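Asp/Glu-specific dipeptidyl-peptidase (PDB 5JXF) cleaves dipeptides from the N-terminus of oligopeptides as a serine peptidase of family S46, with strict specificity for aspartate or glutamate at the P1 position. Local coordinates at residues D406-V411 and D540-N545; L419-K424 and K449-F454; Y423-L428 and K530-V535; K435-F440 and G517-V522; D442-L447 and A513-D518. All blocks are in the same frame, centred on the assembly; numbering follows the deposited sequence.

All five contacts lie in the helical part of the chain, away from the catalytic residues and the Arg-Asp pocket; their centres are 22 to 35 Å from the chain centre. Contact 1 joins helices 386-415 and 530-545. Contact 3 uses helix 530-545 again, its centre about 13 Å from contact 1, and the two are tied by S543 OG and Y426 OH, 2.9 Å apart in a probable hydrogen bond. Contacts 2 and 3 share Y423 and K424 on helix 417-435. Contacts 4 and 5 share G517 and D518, centres about 8 Å apart, and meet contact 3 through L428, which touches F440 and K444.

Contact 1. Residues D406-V411 and D540-N545; sequences DYFNEV and DNYSKN
The ring of F408 lies over one face of the Y542 ring in an offset stack, the centroids 4.3 Å apart and the planes only 9° from parallel. The closest pair is F408 CE2 and Y542 CD2 at 3.6 Å. Because the overlap is shifted toward the rim, Y542 CB also comes over the F408 ring, 3.9 Å from its centroid and close to the ring normal, adding a CH-pi contact to the stack. Both side chains hold CG anti to the backbone N (chi1 179° in F408 and 168° in Y542), which carries each ring out from its helix toward the other. This is helix-to-helix packing in the all-helical region of the S46 peptidase, joining helix 386-415 to helix 530-545; between 406-411 and 540-545 the aromatic pair carries the contact, with no hydrogen bond across. R405 is a further neighbour of Y542. Y423 of helix 417-435 packs edge-to-face with F408, and Y474 of helix 460-477 touches F408 too.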
# COMPACT_ATOMS: atom_id res chain seq x y z
N ASP A 406 -2.09 3.82 -32.37
CA ASP A 406 -2.62 3.62 -31.02
C ASP A 406 -3.58 4.74 -30.65
O ASP A 406 -4.66 4.50 -30.11
CB ASP A 406 -1.50 3.52 -30.00
CG ASP A 406 -0.82 2.17 -30.00
OD1 ASP A 406 -1.43 1.19 -30.49
OD2 ASP A 406 0.32 2.09 -29.50
N TYR A 407 -3.17 5.96 -30.95
CA TYR A 407 -4.01 7.12 -30.71
C TYR A 407 -5.30 7.03 -31.52
O TYR A 407 -6.36 7.41 -31.03
CB TYR A 407 -3.25 8.42 -31.03
CG TYR A 407 -2.35 8.90 -29.91
CD1 TYR A 407 -2.88 9.57 -28.80
CD2 TYR A 407 -0.98 8.70 -29.95
CE1 TYR A 407 -2.07 9.99 -27.76
CE2 TYR A 407 -0.16 9.14 -28.91
CZ TYR A 407 -0.72 9.79 -27.82
OH TYR A 407 0.07 10.22 -26.79
N PHE A 408 -5.24 6.52 -32.75
CA PHE A 408 -6.46 6.41 -33.55
C PHE A 408 -7.41 5.32 -33.02
O PHE A 408 -8.60 5.59 -32.79
CB PHE A 408 -6.15 6.13 -35.02
CG PHE A 408 -7.37 5.98 -35.87
CD1 PHE A 408 -8.03 7.09 -36.35
CD2 PHE A 408 -7.88 4.72 -36.16
CE1 PHE A 408 -9.17 6.96 -37.13
CE2 PHE A 408 -9.02 4.57 -36.93
CZ PHE A 408 -9.67 5.70 -37.42
N ASN A 409 -6.92 4.10 -32.84
CA ASN A 409 -7.73 3.04 -32.24
C ASN A 409 -8.31 3.41 -30.87
O ASN A 409 -9.47 3.09 -30.58
CB ASN A 409 -6.91 1.75 -32.07
CG ASN A 409 -6.41 1.20 -33.37
OD1 ASN A 409 -7.04 1.36 -34.41
ND2 ASN A 409 -5.28 0.51 -33.31
N GLU A 410 -7.52 4.05 -30.02
CA GLU A 410 -7.97 4.29 -28.64
C GLU A 410 -9.00 5.40 -28.60
O GLU A 410 -9.93 5.35 -27.81
CB GLU A 410 -6.79 4.61 -27.72
CG GLU A 410 -5.98 3.38 -27.29
CD GLU A 410 -6.71 2.48 -26.29
OE1 GLU A 410 -7.42 3.00 -25.39
OE2 GLU A 410 -6.58 1.24 -26.39
N VAL A 411 -8.84 6.39 -29.47
CA VAL A 411 -9.66 7.58 -29.37
C VAL A 411 -10.90 7.51 -30.24
O VAL A 411 -12.00 7.90 -29.82
CB VAL A 411 -8.84 8.84 -29.72
CG1 VAL A 411 -9.75 10.04 -29.89
CG2 VAL A 411 -7.80 9.10 -28.63
N ASP A 540 -9.98 8.62 -42.94
CA ASP A 540 -9.25 8.48 -44.19
C ASP A 540 -7.85 9.08 -44.05
O ASP A 540 -6.95 8.73 -44.81
CB ASP A 540 -10.02 9.10 -45.38
CG ASP A 540 -10.58 10.47 -45.08
OD1 ASP A 540 -9.85 11.31 -44.52
OD2 ASP A 540 -11.76 10.70 -45.41
N ASN A 541 -7.65 9.95 -43.06
CA ASN A 541 -6.31 10.39 -42.72
C ASN A 541 -5.48 9.22 -42.20
O ASN A 541 -4.31 9.08 -42.55
CB ASN A 541 -6.33 11.51 -41.68
CG ASN A 541 -4.95 11.87 -41.18
OD1 ASN A 541 -4.25 12.68 -41.78
ND2 ASN A 541 -4.54 11.26 -40.07
N TYR A 542 -6.10 8.40 -41.37
CA TYR A 542 -5.45 7.20 -40.86
C TYR A 542 -5.26 6.16 -41.98
O TYR A 542 -4.15 5.70 -42.23
CB TYR A 542 -6.25 6.59 -39.70
CG TYR A 542 -5.79 5.20 -39.30
CD1 TYR A 542 -4.57 5.00 -38.66
CD2 TYR A 542 -6.58 4.08 -39.55
CE1 TYR A 542 -4.14 3.73 -38.30
CE2 TYR A 542 -6.17 2.80 -39.19
CZ TYR A 542 -4.95 2.64 -38.56
OH TYR A 542 -4.53 1.38 -38.20
N SER A 543 -6.36 5.83 -42.65
CA SER A 543 -6.36 4.73 -43.61
C SER A 543 -5.49 5.01 -44.83
O SER A 543 -5.11 4.09 -45.55
CB SER A 543 -7.78 4.41 -44.07
OG SER A 543 -8.33 5.50 -44.77
N LYS A 544 -5.16 6.27 -45.06
CA LYS A 544 -4.35 6.60 -46.22
C LYS A 544 -2.94 7.04 -45.86
O LYS A 544 -2.01 6.80 -46.61
CB LYS A 544 -5.05 7.68 -47.06
CG LYS A 544 -6.45 7.28 -47.51
N ASN A 545 -2.77 7.67 -44.70
CA ASN A 545 -1.48 8.28 -44.38
C ASN A 545 -0.72 7.64 -43.22
O ASN A 545 0.36 8.11 -42.85
CB ASN A 545 -1.67 9.77 -44.09
CG ASN A 545 -2.42 10.47 -45.20
OD1 ASN A 545 -2.39 10.04 -46.35
ND2 ASN A 545 -3.11 11.56 -44.85

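Contact 2. Residues L419-K424 and K449-F454; sequences LSLGYK and KSQADF
Q451, at the break between helix 437-450 and the short helix 452-456, reaches toward helix 417-435 and meets L421 and K424 there. Its chain bends at chi2 (-42°), laying the amide beside the leucine, so that glutamine and leucine run alongside one another, pointing opposite ways. L421 CD1 comes within 3.2 Å of Q451 OE1, and the same methyl also touches Q451 CG and CD. The other end of the amide lies near the lysine, with Q451 NE2 3.7 Å from K424 NZ, while a weak bond from Q451 NE2 to S450 OG may limit its rotation. Further along, F454 carries its ring back under the amide: OE1 of Q451 sits 3.0 Å above the ring plane, toward the rim. F454 CZ meets L421 CB at 4.2 Å. The contact thus ties helix 417-435 to the break that ends helix 437-450, its successor in the chain, and F511 of helix 508-514 touches both L421 and Q451. No hydrogen bond crosses here: NE2 and NZ are both donors, and the buried OE1 has a methyl and a ring for neighbours but no hydrogen-bond partner in the model, which probably costs the contact some stability.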
# COMPACT_ATOMS: atom_id res chain seq x y z
N LEU A 419 -17.62 8.56 -31.94
CA LEU A 419 -16.61 8.36 -32.96
C LEU A 419 -16.57 6.89 -33.36
O LEU A 419 -16.32 6.54 -34.51
CB LEU A 419 -15.23 8.80 -32.46
CG LEU A 419 -15.09 10.23 -31.92
CD1 LEU A 419 -13.65 10.52 -31.57
CD2 LEU A 419 -15.60 11.24 -32.94
N SER A 420 -16.83 6.04 -32.37
CA SER A 420 -16.86 4.60 -32.56
C SER A 420 -17.96 4.22 -33.55
O SER A 420 -17.72 3.46 -34.49
CB SER A 420 -17.08 3.90 -31.22
OG SER A 420 -17.12 2.50 -31.39
N LEU A 421 -19.16 4.76 -33.35
CA LEU A 421 -20.27 4.43 -34.22
C LEU A 421 -20.05 5.02 -35.61
O LEU A 421 -20.38 4.40 -36.63
CB LEU A 421 -21.60 4.93 -33.64
CG LEU A 421 -22.81 4.59 -34.51
CD1 LEU A 421 -22.99 3.08 -34.62
CD2 LEU A 421 -24.08 5.25 -33.99
N GLY A 422 -19.47 6.21 -35.65
CA GLY A 422 -19.15 6.87 -36.90
C GLY A 422 -18.16 6.06 -37.71
O GLY A 422 -18.32 5.91 -38.92
N TYR A 423 -17.14 5.52 -37.05
CA TYR A 423 -16.13 4.72 -37.73
C TYR A 423 -16.67 3.40 -38.28
O TYR A 423 -16.09 2.82 -39.21
CB TYR A 423 -14.95 4.44 -36.80
CG TYR A 423 -13.85 3.64 -37.45
CD1 TYR A 423 -13.12 4.17 -38.50
CD2 TYR A 423 -13.56 2.35 -37.03
CE1 TYR A 423 -12.11 3.44 -39.11
CE2 TYR A 423 -12.56 1.62 -37.62
CZ TYR A 423 -11.84 2.17 -38.66
OH TYR A 423 -10.84 1.44 -39.26
N LYS A 424 -17.77 2.91 -37.72
CA LYS A 424 -18.40 1.70 -38.26
C LYS A 424 -19.15 2.03 -39.54
O LYS A 424 -19.23 1.20 -40.45
CB LYS A 424 -19.33 1.05 -37.25
CG LYS A 424 -18.62 0.44 -36.06
CD LYS A 424 -19.60 -0.30 -35.18
CE LYS A 424 -18.97 -0.70 -33.86
NZ LYS A 424 -19.96 -1.49 -33.09
N LYS A 449 -29.52 -3.43 -36.07
CA LYS A 449 -30.09 -4.30 -35.04
C LYS A 449 -29.08 -4.55 -33.92
O LYS A 449 -29.45 -4.93 -32.81
CB LYS A 449 -30.58 -5.63 -35.64
CG LYS A 449 -29.49 -6.51 -36.24
N SER A 450 -27.80 -4.32 -34.21
CA SER A 450 -26.77 -4.54 -33.21
C SER A 450 -26.50 -3.28 -32.41
O SER A 450 -25.89 -3.33 -31.34
CB SER A 450 -25.48 -5.03 -33.86
OG SER A 450 -24.84 -3.98 -34.56
N GLN A 451 -26.95 -2.14 -32.91
CA GLN A 451 -26.77 -0.89 -32.19
C GLN A 451 -27.85 -0.69 -31.13
O GLN A 451 -27.91 0.34 -30.48
CB GLN A 451 -26.76 0.30 -33.14
CG GLN A 451 -25.47 0.40 -33.95
CD GLN A 451 -24.23 0.12 -33.12
OE1 GLN A 451 -23.78 0.97 -32.36
NE2 GLN A 451 -23.67 -1.08 -33.26
N ALA A 452 -28.70 -1.71 -30.97
CA ALA A 452 -29.75 -1.69 -29.96
C ALA A 452 -29.15 -1.48 -28.58
O ALA A 452 -29.34 -0.43 -27.95
CB ALA A 452 -30.56 -2.98 -30.01
N ASP A 453 -28.42 -2.48 -28.11
CA ASP A 453 -27.80 -2.41 -26.78
C ASP A 453 -26.71 -1.33 -26.70
O ASP A 453 -26.34 -0.91 -25.60
CB ASP A 453 -27.26 -3.79 -26.37
CG ASP A 453 -28.32 -4.88 -26.46
OD1 ASP A 453 -29.43 -4.62 -26.98
OD2 ASP A 453 -28.07 -6.01 -25.97
N PHE A 454 -26.20 -0.89 -27.85
CA PHE A 454 -25.24 0.21 -27.86
C PHE A 454 -25.87 1.47 -27.27
O PHE A 454 -25.27 2.15 -26.43
CB PHE A 454 -24.74 0.49 -29.28
CG PHE A 454 -23.86 1.72 -29.39
CD1 PHE A 454 -22.49 1.64 -29.22
CD2 PHE A 454 -24.41 2.97 -29.68
CE1 PHE A 454 -21.68 2.77 -29.32
CE2 PHE A 454 -23.61 4.10 -29.78
CZ PHE A 454 -22.25 4.00 -29.61

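Contact 3. Residues Y423-L428 and K530-V535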
# COMPACT_ATOMS: atom_id res chain seq x y z
N TYR A 423 -17.14 5.52 -37.05
CA TYR A 423 -16.13 4.72 -37.73
C TYR A 423 -16.67 3.40 -38.28
O TYR A 423 -16.09 2.82 -39.21
CB TYR A 423 -14.95 4.44 -36.80
CG TYR A 423 -13.85 3.64 -37.45
CD1 TYR A 423 -13.12 4.17 -38.50
CD2 TYR A 423 -13.56 2.35 -37.03
CE1 TYR A 423 -12.11 3.44 -39.11
CE2 TYR A 423 -12.56 1.62 -37.62
CZ TYR A 423 -11.84 2.17 -38.66
OH TYR A 423 -10.84 1.44 -39.26
N LYS A 424 -17.77 2.91 -37.72
CA LYS A 424 -18.40 1.70 -38.26
C LYS A 424 -19.15 2.03 -39.54
O LYS A 424 -19.23 1.20 -40.45
CB LYS A 424 -19.33 1.05 -37.25
CG LYS A 424 -18.62 0.44 -36.06
CD LYS A 424 -19.60 -0.30 -35.18
CE LYS A 424 -18.97 -0.70 -33.86
NZ LYS A 424 -19.96 -1.49 -33.09
N LEU A 425 -19.71 3.23 -39.62
CA LEU A 425 -20.37 3.68 -40.84
C LEU A 425 -19.31 3.83 -41.92
O LEU A 425 -19.54 3.55 -43.09
CB LEU A 425 -21.10 5.00 -40.61
CG LEU A 425 -22.33 4.92 -39.71
CD1 LEU A 425 -22.97 6.29 -39.54
CD2 LEU A 425 -23.35 3.91 -40.25
N TYR A 426 -18.13 4.26 -41.49
CA TYR A 426 -17.00 4.39 -42.39
C TYR A 426 -16.67 3.07 -43.06
O TYR A 426 -16.44 3.00 -44.26
CB TYR A 426 -15.80 4.89 -41.61
CG TYR A 426 -14.59 5.19 -42.46
CD1 TYR A 426 -14.49 6.39 -43.16
CD2 TYR A 426 -13.54 4.29 -42.54
CE1 TYR A 426 -13.37 6.68 -43.92
CE2 TYR A 426 -12.42 4.56 -43.30
CZ TYR A 426 -12.34 5.75 -43.98
OH TYR A 426 -11.22 6.02 -44.73
N GLN A 427 -16.64 2.00 -42.27
CA GLN A 427 -16.28 0.70 -42.80
C GLN A 427 -17.40 0.17 -43.70
O GLN A 427 -17.15 -0.21 -44.85
CB GLN A 427 -15.96 -0.26 -41.65
CG GLN A 427 -14.81 0.26 -40.80
CD GLN A 427 -14.35 -0.69 -39.72
OE1 GLN A 427 -15.12 -1.09 -38.85
NE2 GLN A 427 -13.08 -1.05 -39.76
N LEU A 428 -18.62 0.20 -43.19
CA LEU A 428 -19.82 -0.14 -43.95
C LEU A 428 -19.88 0.60 -45.30
O LEU A 428 -20.38 0.04 -46.28
CB LEU A 428 -21.07 0.17 -43.12
CG LEU A 428 -22.46 -0.24 -43.62
CD1 LEU A 428 -22.58 -1.76 -43.64
CD2 LEU A 428 -23.55 0.37 -42.75
N LYS A 530 -22.69 15.98 -39.33
CA LYS A 530 -21.50 16.65 -38.79
C LYS A 530 -20.63 15.70 -37.98
O LYS A 530 -19.42 15.86 -37.90
CB LYS A 530 -21.90 17.86 -37.94
CG LYS A 530 -22.03 19.17 -38.72
CD LYS A 530 -21.31 19.10 -40.07
CE LYS A 530 -20.90 20.48 -40.58
NZ LYS A 530 -21.76 21.56 -40.03
N GLY A 531 -21.25 14.70 -37.37
CA GLY A 531 -20.51 13.71 -36.62
C GLY A 531 -19.66 12.83 -37.53
O GLY A 531 -18.44 12.77 -37.39
N TYR A 532 -20.31 12.14 -38.45
CA TYR A 532 -19.59 11.25 -39.36
C TYR A 532 -18.59 12.02 -40.21
O TYR A 532 -17.54 11.50 -40.57
CB TYR A 532 -20.56 10.48 -40.25
CG TYR A 532 -19.86 9.61 -41.27
CD1 TYR A 532 -19.40 8.34 -40.92
CD2 TYR A 532 -19.64 10.06 -42.57
CE1 TYR A 532 -18.75 7.54 -41.85
CE2 TYR A 532 -19.00 9.27 -43.50
CZ TYR A 532 -18.55 8.01 -43.14
OH TYR A 532 -17.91 7.23 -44.06
N ALA A 533 -18.92 13.27 -40.53
CA ALA A 533 -17.99 14.12 -41.26
C ALA A 533 -16.68 14.24 -40.49
O ALA A 533 -15.60 14.11 -41.07
CB ALA A 533 -18.60 15.50 -41.50
N PHE A 534 -16.77 14.48 -39.19
CA PHE A 534 -15.58 14.63 -38.37
C PHE A 534 -14.77 13.34 -38.33
O PHE A 534 -13.56 13.35 -38.54
CB PHE A 534 -15.94 15.09 -36.96
CG PHE A 534 -14.75 15.17 -36.04
CD1 PHE A 534 -13.65 15.93 -36.39
CD2 PHE A 534 -14.75 14.51 -34.83
CE1 PHE A 534 -12.56 16.01 -35.55
CE2 PHE A 534 -13.66 14.59 -33.99
CZ PHE A 534 -12.57 15.33 -34.35
N VAL A 535 -15.44 12.22 -38.07
CA VAL A 535 -14.76 10.93 -38.04
C VAL A 535 -14.08 10.66 -39.38
O VAL A 535 -12.97 10.11 -39.44
CB VAL A 535 -15.73 9.77 -37.70
CG1 VAL A 535 -14.99 8.42 -37.68
CG2 VAL A 535 -16.40 10.02 -36.36
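Y532 holds CG anti to its own N (chi1 176°), sending the ring from helix 530-545 against the backbone of helix 417-435 at L425 and Y426; Y426 has a similar chi1 of -174°, and the two tyrosine side chains cross at about a right angle. The Y532 ring arrives edge first. Its CE1 is 3.4 Å from Y426 N, which lies at the ring's edge and in its plane, and Y532 OH reaches Y426 CA at 3.4 Å and Y426 CD1 at 3.6 Å. L425 CB approaches Y532 CE1 obliquely, at 3.7 Å. One turn on, V535 CG1 packs on the backbone of Y423 and on its CB, 4.1 Å away. The short helix segments cross at -75°, with their axes 9.6 Å apart, a steep helix-helix crossing in the helical domain. Y426 OH is hydrogen-bonded to S543 OG, further along helix 530-545. Since no hydrogen bond joins the two segments themselves, their fit rests on van der Waals contact of ring edge and methyl against the backbone and CB atoms of helix 417-435 and the Y426 ring.

Contact 4. Residues K435-F440 and G517-V522; sequences KGEQAF and GDAKAV
F440, whose ring packs on A519, gives its backbone N to G436 O in a 2.9 Å hydrogen bond that begins the first turn of helix 437-450. G436, at the N-cap position, has a positive phi that suits glycine. From this turn two side chains cross to the start of helix 519-528. E437 runs extended, its CG anti to the backbone N (chi1 179°), so that its aliphatic CG lies 3.4 Å from A519 CB; its OE2 comes near the same methyl. F440 works from the other flank: ring atom CD2 meets A519 CB at 3.6 Å, and CE2 touches A519 O at 3.6 Å. V522 CG1 approaches the ring edge in its plane, 3.9 Å from F440 CZ, though the strained model just before V522 makes its placing less certain. F432 and L428 of helix 417-435 extend the packing, touching A519 and F440 respectively. An alanine in place of F440 would take away the ring that A519 and V522 both pack on, and is likely to open a gap beside L428. Between these helix starts the chemistry is apolar packing: E437 contributes its CG methylene, and with E437 OE2 5.9 Å from D518 OD2 the two acids would probably repel rather than attract.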
# COMPACT_ATOMS: atom_id res chain seq x y z
N LYS A 435 -18.14 -5.03 -52.04
CA LYS A 435 -18.92 -6.24 -52.01
C LYS A 435 -20.32 -6.02 -52.60
O LYS A 435 -21.05 -6.97 -52.87
CB LYS A 435 -18.94 -6.73 -50.56
CG LYS A 435 -17.57 -7.48 -50.03
CD LYS A 435 -17.74 -8.92 -50.59
CE LYS A 435 -16.53 -9.78 -50.11
NZ LYS A 435 -16.45 -9.10 -48.77
N GLY A 436 -20.66 -4.75 -52.81
CA GLY A 436 -21.85 -4.39 -53.56
C GLY A 436 -23.01 -3.84 -52.76
O GLY A 436 -22.98 -3.84 -51.52
N GLU A 437 -24.04 -3.38 -53.46
CA GLU A 437 -25.19 -2.74 -52.83
C GLU A 437 -25.97 -3.68 -51.90
O GLU A 437 -26.46 -3.25 -50.86
CB GLU A 437 -26.14 -2.19 -53.89
CG GLU A 437 -27.38 -1.54 -53.29
CD GLU A 437 -28.31 -0.92 -54.31
OE1 GLU A 437 -28.32 -1.40 -55.47
OE2 GLU A 437 -29.02 0.05 -53.97
N GLN A 438 -26.09 -4.95 -52.28
CA GLN A 438 -26.84 -5.90 -51.47
C GLN A 438 -26.08 -6.24 -50.20
O GLN A 438 -26.67 -6.44 -49.14
CB GLN A 438 -27.17 -7.17 -52.26
CG GLN A 438 -28.43 -7.87 -51.77
CD GLN A 438 -28.64 -9.25 -52.39
OE1 GLN A 438 -27.70 -9.91 -52.83
NE2 GLN A 438 -29.90 -9.68 -52.43
N ALA A 439 -24.75 -6.31 -50.32
CA ALA A 439 -23.89 -6.55 -49.18
C ALA A 439 -23.95 -5.36 -48.22
O ALA A 439 -23.96 -5.53 -47.00
CB ALA A 439 -22.46 -6.78 -49.64
N PHE A 440 -24.01 -4.15 -48.79
CA PHE A 440 -24.15 -2.93 -48.00
C PHE A 440 -25.39 -2.99 -47.11
O PHE A 440 -25.31 -2.86 -45.89
CB PHE A 440 -24.22 -1.70 -48.92
CG PHE A 440 -24.54 -0.42 -48.20
CD1 PHE A 440 -23.53 0.32 -47.60
CD2 PHE A 440 -25.84 0.05 -48.12
CE1 PHE A 440 -23.82 1.50 -46.93
CE2 PHE A 440 -26.14 1.23 -47.45
CZ PHE A 440 -25.12 1.95 -46.86
N GLY A 517 -33.49 3.84 -46.07
CA GLY A 517 -33.56 4.01 -47.52
C GLY A 517 -32.61 3.14 -48.32
O GLY A 517 -32.01 2.20 -47.80
N ASP A 518 -32.46 3.47 -49.61
CA ASP A 518 -31.58 2.72 -50.51
C ASP A 518 -30.11 2.99 -50.21
O ASP A 518 -29.78 3.87 -49.41
CB ASP A 518 -31.90 3.06 -51.97
CG ASP A 518 -31.84 4.55 -52.25
OD1 ASP A 518 -31.43 5.31 -51.35
OD2 ASP A 518 -32.18 4.96 -53.38
N ALA A 519 -29.22 2.25 -50.87
CA ALA A 519 -27.80 2.21 -50.50
C ALA A 519 -27.08 3.52 -50.69
O ALA A 519 -26.26 3.87 -49.84
CB ALA A 519 -27.08 1.15 -51.29
N LYS A 520 -27.33 4.20 -51.81
CA LYS A 520 -26.81 5.56 -52.01
C LYS A 520 -27.48 6.49 -50.99
O LYS A 520 -27.46 6.16 -49.83
CB LYS A 520 -27.03 6.02 -53.45
CG LYS A 520 -25.99 5.47 -54.42
N ALA A 521 -28.06 7.62 -51.41
CA ALA A 521 -28.83 8.53 -50.53
C ALA A 521 -28.50 8.46 -49.03
O ALA A 521 -28.10 9.45 -48.41
CB ALA A 521 -30.33 8.30 -50.74
N VAL A 522 -28.70 7.26 -48.46
CA VAL A 522 -28.21 6.88 -47.12
C VAL A 522 -26.71 7.18 -47.00
O VAL A 522 -26.28 7.75 -46.00
CB VAL A 522 -28.44 5.36 -46.84
CG1 VAL A 522 -27.46 4.85 -45.79
CG2 VAL A 522 -29.87 5.10 -46.42

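Contact 5. Residues D442-L447 and A513-D518; sequences DRKENL and ALLSGD
K444 of helix 437-450 reaches the end of helix 508-514, where L515 is the first residue to leave helical geometry, so a lysine on one helix holds the C-terminal exit of another in the helical domain. The tip makes the sole cross-bond: K444 NZ donates to L515 O at 2.8 Å, with a C=O...N angle of 151° and the nitrogen tilted 27° out of the carbonyl plane. The methylenes travel with it, passing alongside the leucine head to tail, with K444 CG 3.6 Å from L515 CD2. After extended chi1 and chi2, a bend at chi3 (68°) turns CE and NZ onto the carbonyl. L447, one turn on, adds a looser touch, CD2 to L515 CD2 at 4.3 Å. Outside this first shell, E445 OE2 forms a salt bridge with K444 NZ at 3.5 Å, and L428 and L425 of helix 417-435 touch K444 and L447. A methionine in place of K444 would lose the ammonium group, probably leaving L515 O without this donor and E445 without its nearby charge. Further out, K525 NZ is hydrogen-bonded to both A513 O and S516 O, and so probably steadies the turn that presents L515 O. G517 O also lies 3.2 Å from K444 NZ, but at an angle too poor for a hydrogen bond.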
# COMPACT_ATOMS: atom_id res chain seq x y z
N ASP A 442 -27.26 -5.47 -46.37
CA ASP A 442 -27.27 -6.61 -45.45
C ASP A 442 -26.54 -6.24 -44.16
O ASP A 442 -27.07 -6.41 -43.06
CB ASP A 442 -26.63 -7.84 -46.10
CG ASP A 442 -27.64 -8.67 -46.89
OD1 ASP A 442 -28.81 -8.72 -46.48
OD2 ASP A 442 -27.26 -9.25 -47.93
N ARG A 443 -25.33 -5.71 -44.31
CA ARG A 443 -24.51 -5.36 -43.15
C ARG A 443 -24.97 -4.05 -42.51
O ARG A 443 -24.66 -3.79 -41.34
CB ARG A 443 -23.04 -5.29 -43.55
CG ARG A 443 -22.49 -6.64 -43.94
CD ARG A 443 -21.00 -6.61 -44.23
NE ARG A 443 -20.52 -7.91 -44.68
CZ ARG A 443 -19.29 -8.15 -45.12
NH1 ARG A 443 -18.40 -7.17 -45.19
NH2 ARG A 443 -18.95 -9.38 -45.51
N LYS A 444 -25.71 -3.23 -43.25
CA LYS A 444 -26.29 -2.02 -42.66
C LYS A 444 -27.43 -2.39 -41.71
O LYS A 444 -27.50 -1.90 -40.59
CB LYS A 444 -26.80 -1.06 -43.74
CG LYS A 444 -27.23 0.29 -43.20
CD LYS A 444 -28.12 1.05 -44.15
CE LYS A 444 -29.45 0.36 -44.31
NZ LYS A 444 -30.30 1.05 -45.33
N GLU A 445 -28.31 -3.28 -42.17
CA GLU A 445 -29.46 -3.71 -41.37
C GLU A 445 -28.99 -4.52 -40.18
O GLU A 445 -29.61 -4.51 -39.12
CB GLU A 445 -30.46 -4.53 -42.20
CG GLU A 445 -31.17 -3.77 -43.33
CD GLU A 445 -31.93 -2.54 -42.84
OE1 GLU A 445 -32.54 -2.60 -41.75
OE2 GLU A 445 -31.93 -1.52 -43.56
N ASN A 446 -27.88 -5.23 -40.35
CA ASN A 446 -27.30 -5.98 -39.24
C ASN A 446 -26.63 -5.03 -38.25
O ASN A 446 -26.64 -5.28 -37.04
CB ASN A 446 -26.30 -7.02 -39.75
CG ASN A 446 -25.66 -7.80 -38.62
OD1 ASN A 446 -24.58 -7.45 -38.15
ND2 ASN A 446 -26.33 -8.86 -38.17
N LEU A 447 -26.06 -3.94 -38.76
CA LEU A 447 -25.45 -2.93 -37.90
C LEU A 447 -26.50 -2.22 -37.06
O LEU A 447 -26.27 -1.92 -35.89
CB LEU A 447 -24.68 -1.89 -38.73
CG LEU A 447 -24.21 -0.68 -37.91
CD1 LEU A 447 -23.10 -1.06 -36.92
CD2 LEU A 447 -23.77 0.45 -38.82
N ALA A 513 -32.99 6.64 -38.75
CA ALA A 513 -33.47 7.55 -39.79
C ALA A 513 -32.36 7.88 -40.78
O ALA A 513 -32.61 8.04 -41.98
CB ALA A 513 -34.03 8.83 -39.16
N LEU A 514 -31.14 7.99 -40.26
CA LEU A 514 -29.98 8.28 -41.08
C LEU A 514 -29.72 7.15 -42.08
O LEU A 514 -29.26 7.39 -43.19
CB LEU A 514 -28.75 8.49 -40.20
CG LEU A 514 -27.47 9.05 -40.83
CD1 LEU A 514 -27.67 10.49 -41.29
CD2 LEU A 514 -26.32 8.95 -39.83
N LEU A 515 -30.04 5.93 -41.67
CA LEU A 515 -29.76 4.73 -42.47
C LEU A 515 -31.03 4.16 -43.12
O LEU A 515 -31.07 3.00 -43.54
CB LEU A 515 -29.07 3.67 -41.61
CG LEU A 515 -27.58 3.86 -41.29
CD1 LEU A 515 -27.27 5.17 -40.56
CD2 LEU A 515 -27.06 2.68 -40.49
N SER A 516 -32.06 4.99 -43.20
CA SER A 516 -33.34 4.59 -43.77
C SER A 516 -33.36 4.89 -45.26
O SER A 516 -33.25 6.04 -45.67
CB SER A 516 -34.48 5.31 -43.06
OG SER A 516 -35.73 4.71 -43.35
N GLY A 517 -33.49 3.84 -46.07
CA GLY A 517 -33.56 4.01 -47.52
C GLY A 517 -32.61 3.14 -48.32
O GLY A 517 -32.01 2.20 -47.80
N ASP A 518 -32.46 3.47 -49.61
CA ASP A 518 -31.58 2.72 -50.51
C ASP A 518 -30.11 2.99 -50.21
O ASP A 518 -29.78 3.87 -49.41
CB ASP A 518 -31.90 3.06 -51.97
CG ASP A 518 -31.84 4.55 -52.25
OD1 ASP A 518 -31.43 5.31 -51.35
OD2 ASP A 518 -32.18 4.96 -53.38